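Local coordinates for uncharacterized protein (Cytophaga hutchinsonii ATCC 33406, PDB 3FF4), which is of unknown function but, having a CoA-binding domain of the Rossmann type, probably binds coenzyme A or a related nucleotide, at residues V59-L64 and P83-F88; N76-L81 and E99-N104. All coordinates share one frame; numbering follows the deposited sequence.

After strands 7-10 and 34-37 have been laid down, the chain reaches V59-L64, which leads into the central strand 61-64 of the parallel sheet, then forms helix 75-81 and comes back as P83-F88 alongside strand 61-64; interaction 1 closes this strand-helix-strand loop. The chain goes on from strand 85-88 into helix 95-103, and interaction 2 closes a second loop where E99-N104 packs beside N76-L81. Because N76-L81 falls between the two strands and E99-N104 follows both, the loops cross instead of nesting. They share strand 85-88: V86 touches both I78 and L101, and F88 touches L101, so interaction 1 pairs strands within the sheet while interaction 2 joins the helices covering one of its faces.

Interaction 1 (V59-L64 and P83-F88)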
loop_
_atom_site.group_PDB
_atom_site.type_symbol
_atom_site.label_atom_id
_atom_site.label_comp_id
_atom_site.label_asym_id
_atom_site.label_seq_id
_atom_site.Cartn_x
_atom_site.Cartn_y
_atom_site.Cartn_z
ATOM N N VAL A 59 -10.135 2.279 4.170
ATOM C CA VAL A 59 -8.953 2.309 3.270
ATOM C C VAL A 59 -9.397 2.309 1.794
ATOM O O VAL A 59 -10.138 1.429 1.355
ATOM C CB VAL A 59 -7.955 1.161 3.569
ATOM C CG1 VAL A 59 -6.757 1.156 2.537
ATOM C CG2 VAL A 59 -7.403 1.298 5.010
ATOM N N ASP A 60 -8.965 3.296 1.030
ATOM C CA ASP A 60 -9.259 3.330 -0.402
ATOM C C ASP A 60 -8.292 2.419 -1.171
ATOM O O ASP A 60 -8.706 1.583 -1.997
ATOM C CB ASP A 60 -9.170 4.775 -0.913
ATOM C CG ASP A 60 -9.412 4.896 -2.417
ATOM O OD1 ASP A 60 -10.485 5.408 -2.825
ATOM O OD2 ASP A 60 -8.514 4.520 -3.204
ATOM N N THR A 61 -7.007 2.606 -0.908
ATOM C CA THR A 61 -5.943 1.958 -1.643
ATOM C C THR A 61 -4.970 1.289 -0.681
ATOM O O THR A 61 -4.522 1.905 0.289
ATOM C CB THR A 61 -5.165 3.005 -2.516
ATOM O OG1 THR A 61 -6.032 3.544 -3.516
ATOM C CG2 THR A 61 -3.951 2.359 -3.184
ATOM N N VAL A 62 -4.640 0.028 -0.942
ATOM C CA VAL A 62 -3.471 -0.582 -0.320
ATOM C C VAL A 62 -2.347 -0.469 -1.374
ATOM O O VAL A 62 -2.507 -0.897 -2.516
ATOM C CB VAL A 62 -3.724 -2.029 0.105
ATOM C CG1 VAL A 62 -2.407 -2.709 0.596
ATOM C CG2 VAL A 62 -4.843 -2.085 1.204
ATOM N N THR A 63 -1.238 0.152 -0.998
ATOM C CA THR A 63 -0.061 0.179 -1.885
ATOM C C THR A 63 1.043 -0.739 -1.336
ATOM O O THR A 63 1.513 -0.609 -0.187
ATOM C CB THR A 63 0.430 1.635 -2.230
ATOM O OG1 THR A 63 1.442 1.603 -3.263
ATOM C CG2 THR A 63 0.952 2.393 -0.956
ATOM N N LEU A 64 1.409 -1.701 -2.166
ATOM C CA LEU A 64 2.233 -2.832 -1.771
ATOM C C LEU A 64 3.723 -2.617 -2.000
ATOM O O LEU A 64 4.149 -2.326 -3.136
ATOM C CB LEU A 64 1.844 -4.057 -2.581
ATOM C CG LEU A 64 0.567 -4.798 -2.213
ATOM C CD1 LEU A 64 0.435 -5.925 -3.227
ATOM C CD2 LEU A 64 0.695 -5.364 -0.804
ATOM N N PRO A 83 -10.342 -2.867 0.449
ATOM C CA PRO A 83 -10.010 -1.594 -0.192
ATOM C C PRO A 83 -10.681 -1.511 -1.555
ATOM O O PRO A 83 -11.052 -2.542 -2.091
ATOM C CB PRO A 83 -8.500 -1.701 -0.404
ATOM C CG PRO A 83 -8.229 -3.151 -0.541
ATOM C CD PRO A 83 -9.213 -3.818 0.417
ATOM N N LYS A 84 -10.809 -0.317 -2.126
ATOM C CA LYS A 84 -11.240 -0.189 -3.526
ATOM C C LYS A 84 -10.170 -0.688 -4.504
ATOM O O LYS A 84 -10.480 -1.228 -5.554
ATOM C CB LYS A 84 -11.556 1.267 -3.848
ATOM C CG LYS A 84 -12.655 1.859 -2.970
ATOM C CD LYS A 84 -13.064 3.219 -3.487
ATOM C CE LYS A 84 -14.021 3.060 -4.669
ATOM N NZ LYS A 84 -14.506 4.373 -5.161
ATOM N N ARG A 85 -8.902 -0.546 -4.135
ATOM C CA ARG A 85 -7.822 -0.777 -5.078
ATOM C C ARG A 85 -6.581 -1.255 -4.345
ATOM O O ARG A 85 -6.303 -0.813 -3.219
ATOM C CB ARG A 85 -7.500 0.529 -5.827
ATOM C CG ARG A 85 -6.227 0.489 -6.703
ATOM C CD ARG A 85 -6.004 1.817 -7.414
ATOM N NE ARG A 85 -5.753 2.896 -6.455
ATOM C CZ ARG A 85 -5.526 4.167 -6.789
ATOM N NH1 ARG A 85 -5.528 4.546 -8.088
ATOM N NH2 ARG A 85 -5.308 5.066 -5.826
ATOM N N VAL A 86 -5.819 -2.139 -4.989
ATOM C CA VAL A 86 -4.524 -2.531 -4.478
ATOM C C VAL A 86 -3.489 -2.249 -5.581
ATOM O O VAL A 86 -3.668 -2.690 -6.725
ATOM C CB VAL A 86 -4.479 -4.012 -4.045
ATOM C CG1 VAL A 86 -3.070 -4.420 -3.624
ATOM C CG2 VAL A 86 -5.443 -4.301 -2.868
ATOM N N ILE A 87 -2.445 -1.490 -5.250
ATOM C CA ILE A 87 -1.380 -1.168 -6.234
ATOM C C ILE A 87 -0.168 -2.099 -6.055
ATOM O O ILE A 87 0.386 -2.219 -4.935
ATOM C CB ILE A 87 -0.890 0.282 -6.135
ATOM C CG1 ILE A 87 -2.051 1.255 -6.311
ATOM C CG2 ILE A 87 0.262 0.558 -7.194
ATOM C CD1 ILE A 87 -1.704 2.735 -6.049
ATOM N N PHE A 88 0.181 -2.793 -7.144
ATOM C CA PHE A 88 1.402 -3.622 -7.254
ATOM C C PHE A 88 2.559 -2.794 -7.846
ATOM O O PHE A 88 2.707 -2.690 -9.088
ATOM C CB PHE A 88 1.107 -4.860 -8.124
ATOM C CG PHE A 88 0.108 -5.771 -7.502
ATOM C CD1 PHE A 88 0.515 -6.892 -6.795
ATOM C CD2 PHE A 88 -1.238 -5.437 -7.502
ATOM C CE1 PHE A 88 -0.434 -7.699 -6.176
ATOM C CE2 PHE A 88 -2.175 -6.239 -6.867
ATOM C CZ PHE A 88 -1.785 -7.360 -6.217
HETATM O O HOH W 1 -11.704 5.935 -5.230
#
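T61 and R85 meet on one face of the parallel strand pair, where the guanidinium takes hold of the threonine hydroxyl side-on: NE and NH2 of R85 both point at T61 OG1, NH2 at 2.9 Å, with the oxygen close to the guanidinium plane. The arginine chain is extended as far as CD, and the bend at chi3 (64°) brings the NE-NH2 edge round to T61 OG1. The hydroxyl gives its proton to D60 OD2, 2.7 Å from T61 OG1, and thus links acid and base that make no salt bridge themselves. A valine in place of T61 would probably keep the bulk but leave NE and NH2 of R85 without this shared acceptor and D60 OD2 without the hydroxyl's proton.

The backbone is zipped by V62 N to R85 O, I87 N to V62 O (2.8 Å, 164° at the hydrogen) and L64 N to I87 O. On the opposite face of the sheet the packing is close and apolar, as suits branched and aromatic residues in a core: L64 CD1 lies over the F88 ring in a CH-pi contact, 3.9 Å from its centroid, and also reaches V86 CG1 at 3.8 Å.

At the other end D60 O takes R85 N at 3.0 Å, but its bond from K84 N is weak. The looseness lies in the side chains, where a water bridges D60 OD1 to K84 NZ, as fits a long, exposed lysine.

The terminal carboxylate of F122 forms a salt bridge with R85 NH1. Strand 7-10 pairs with the other edge of 61-64. Helix 95-103 covers V86 and F88, whereas helix 113-119 lies against R85 and I87.

Interaction 2 (N76-L81 and E99-N104); sequences NYILSL and EILSEN
I100 O is gripped twice by N104, through the backbone N at 3.1 Å and through the side-chain ND2 at 2.7 Å, the two donors arriving from opposite faces of the carbonyl plane. The ND2 bond is almost straight (178°) and holds the amide of N104 in place where the chain leaves helical geometry; a short polar side chain that can fold back on its own helix suits this position. The fixed side chain then serves as a wall for L79, whose CD2 lies 3.9 Å from N104 CG.

No hydrogen bond joins N76-L81 to E99-N104, and apart from N104 the contact is made by methyl groups. With CG anti to the carbonyl carbon (chi1 -68°), the fork of L79 is carried toward the other helix: CD1 meets I100 CG2 at 4.1 Å, while CD2 faces L101 CD2 as well as N104. Deeper, I78 CG2 touches L101 CD2 at 3.8 Å, the two side chains crossing at about a right angle above V86 of strand 85-88.

The axes of the two short helix segments come within 11.0 Å of each other at an angle of 23°, a rather wide spacing spanned by long aliphatic side chains. Such near-parallel neighbouring helices on one face of a parallel sheet are characteristic of consecutive beta-alpha-beta crossovers in a Rossmann-like fold.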
loop_
_atom_site.group_PDB
_atom_site.type_symbol
_atom_site.label_atom_id
_atom_site.label_comp_id
_atom_site.label_asym_id
_atom_site.label_seq_id
_atom_site.Cartn_x
_atom_site.Cartn_y
_atom_site.Cartn_z
ATOM N N ASN A 76 -5.375 -12.557 3.364
ATOM C CA ASN A 76 -6.626 -12.416 4.104
ATOM C C ASN A 76 -6.749 -11.057 4.778
ATOM O O ASN A 76 -7.848 -10.532 4.882
ATOM C CB ASN A 76 -6.793 -13.552 5.116
ATOM C CG ASN A 76 -7.099 -14.867 4.443
ATOM O OD1 ASN A 76 -7.569 -14.903 3.292
ATOM N ND2 ASN A 76 -6.823 -15.970 5.144
ATOM N N TYR A 77 -5.620 -10.484 5.201
ATOM C CA TYR A 77 -5.624 -9.142 5.784
ATOM C C TYR A 77 -6.023 -8.091 4.740
ATOM O O TYR A 77 -6.894 -7.243 4.985
ATOM C CB TYR A 77 -4.276 -8.805 6.436
ATOM C CG TYR A 77 -4.211 -7.405 7.040
ATOM C CD1 TYR A 77 -5.097 -7.018 8.070
ATOM C CD2 TYR A 77 -3.306 -6.457 6.552
ATOM C CE1 TYR A 77 -5.064 -5.722 8.597
ATOM C CE2 TYR A 77 -3.244 -5.147 7.099
ATOM C CZ TYR A 77 -4.128 -4.804 8.096
ATOM O OH TYR A 77 -4.077 -3.551 8.611
ATOM N N ILE A 78 -5.418 -8.187 3.567
ATOM C CA ILE A 78 -5.747 -7.271 2.479
ATOM C C ILE A 78 -7.264 -7.363 2.167
ATOM O O ILE A 78 -7.952 -6.333 2.127
ATOM C CB ILE A 78 -4.854 -7.509 1.224
ATOM C CG1 ILE A 78 -3.377 -7.169 1.547
ATOM C CG2 ILE A 78 -5.366 -6.691 0.048
ATOM C CD1 ILE A 78 -2.355 -7.853 0.651
ATOM N N LEU A 79 -7.758 -8.594 1.994
ATOM C CA LEU A 79 -9.196 -8.840 1.802
ATOM C C LEU A 79 -10.050 -8.241 2.927
ATOM O O LEU A 79 -11.014 -7.526 2.646
ATOM C CB LEU A 79 -9.478 -10.344 1.630
ATOM C CG LEU A 79 -8.971 -11.038 0.357
ATOM C CD1 LEU A 79 -9.318 -12.529 0.397
ATOM C CD2 LEU A 79 -9.543 -10.412 -0.924
ATOM N N SER A 80 -9.698 -8.498 4.190
ATOM C CA SER A 80 -10.469 -7.928 5.311
ATOM C C SER A 80 -10.507 -6.383 5.304
ATOM O O SER A 80 -11.425 -5.797 5.866
ATOM C CB SER A 80 -9.969 -8.424 6.673
ATOM O OG SER A 80 -8.789 -7.722 7.057
ATOM N N LEU A 81 -9.520 -5.731 4.686
ATOM C CA LEU A 81 -9.574 -4.280 4.588
ATOM C C LEU A 81 -10.616 -3.801 3.566
ATOM O O LEU A 81 -11.009 -2.621 3.578
ATOM C CB LEU A 81 -8.208 -3.692 4.254
ATOM C CG LEU A 81 -7.102 -3.847 5.304
ATOM C CD1 LEU A 81 -5.734 -3.426 4.697
ATOM C CD2 LEU A 81 -7.467 -3.003 6.522
ATOM N N GLU A 99 -5.761 -11.963 -9.152
ATOM C CA GLU A 99 -7.003 -12.685 -9.435
ATOM C C GLU A 99 -7.870 -12.820 -8.212
ATOM O O GLU A 99 -9.081 -12.651 -8.300
ATOM C CB GLU A 99 -6.725 -14.076 -9.971
ATOM C CG GLU A 99 -6.137 -14.040 -11.327
ATOM C CD GLU A 99 -5.813 -15.422 -11.854
ATOM O OE1 GLU A 99 -6.398 -16.431 -11.359
ATOM O OE2 GLU A 99 -4.964 -15.485 -12.781
ATOM N N ILE A 100 -7.254 -13.125 -7.075
ATOM C CA ILE A 100 -8.005 -13.249 -5.828
ATOM C C ILE A 100 -8.683 -11.915 -5.511
ATOM O O ILE A 100 -9.875 -11.868 -5.158
ATOM C CB ILE A 100 -7.109 -13.710 -4.668
ATOM C CG1 ILE A 100 -6.732 -15.188 -4.844
ATOM C CG2 ILE A 100 -7.811 -13.487 -3.337
ATOM C CD1 ILE A 100 -5.699 -15.677 -3.837
ATOM N N LEU A 101 -7.936 -10.828 -5.667
ATOM C CA LEU A 101 -8.511 -9.486 -5.455
ATOM C C LEU A 101 -9.686 -9.203 -6.396
ATOM O O LEU A 101 -10.789 -8.872 -5.938
ATOM C CB LEU A 101 -7.440 -8.398 -5.609
ATOM C CG LEU A 101 -6.398 -8.378 -4.487
ATOM C CD1 LEU A 101 -5.204 -7.502 -4.885
ATOM C CD2 LEU A 101 -7.007 -7.927 -3.158
ATOM N N SER A 102 -9.442 -9.312 -7.703
ATOM C CA SER A 102 -10.434 -8.961 -8.688
ATOM C C SER A 102 -11.671 -9.866 -8.566
ATOM O O SER A 102 -12.779 -9.389 -8.730
ATOM C CB SER A 102 -9.800 -8.980 -10.081
ATOM O OG SER A 102 -9.215 -10.269 -10.323
ATOM N N GLU A 103 -11.472 -11.146 -8.218
ATOM C CA GLU A 103 -12.545 -12.092 -7.846
ATOM C C GLU A 103 -13.397 -11.598 -6.718
ATOM O O GLU A 103 -14.578 -11.916 -6.641
ATOM C CB GLU A 103 -11.939 -13.385 -7.269
ATOM C CG GLU A 103 -12.063 -14.485 -8.111
ATOM C CD GLU A 103 -11.268 -15.681 -7.641
ATOM O OE1 GLU A 103 -11.200 -16.041 -6.427
ATOM O OE2 GLU A 103 -10.720 -16.290 -8.551
ATOM N N ASN A 104 -12.756 -10.934 -5.772
ATOM C CA ASN A 104 -13.455 -10.421 -4.600
ATOM C C ASN A 104 -13.866 -8.968 -4.802
ATOM O O ASN A 104 -14.119 -8.269 -3.837
ATOM C CB ASN A 104 -12.595 -10.560 -3.331
ATOM C CG ASN A 104 -12.549 -11.989 -2.805
ATOM O OD1 ASN A 104 -13.364 -12.376 -1.970
ATOM N ND2 ASN A 104 -11.596 -12.784 -3.294
#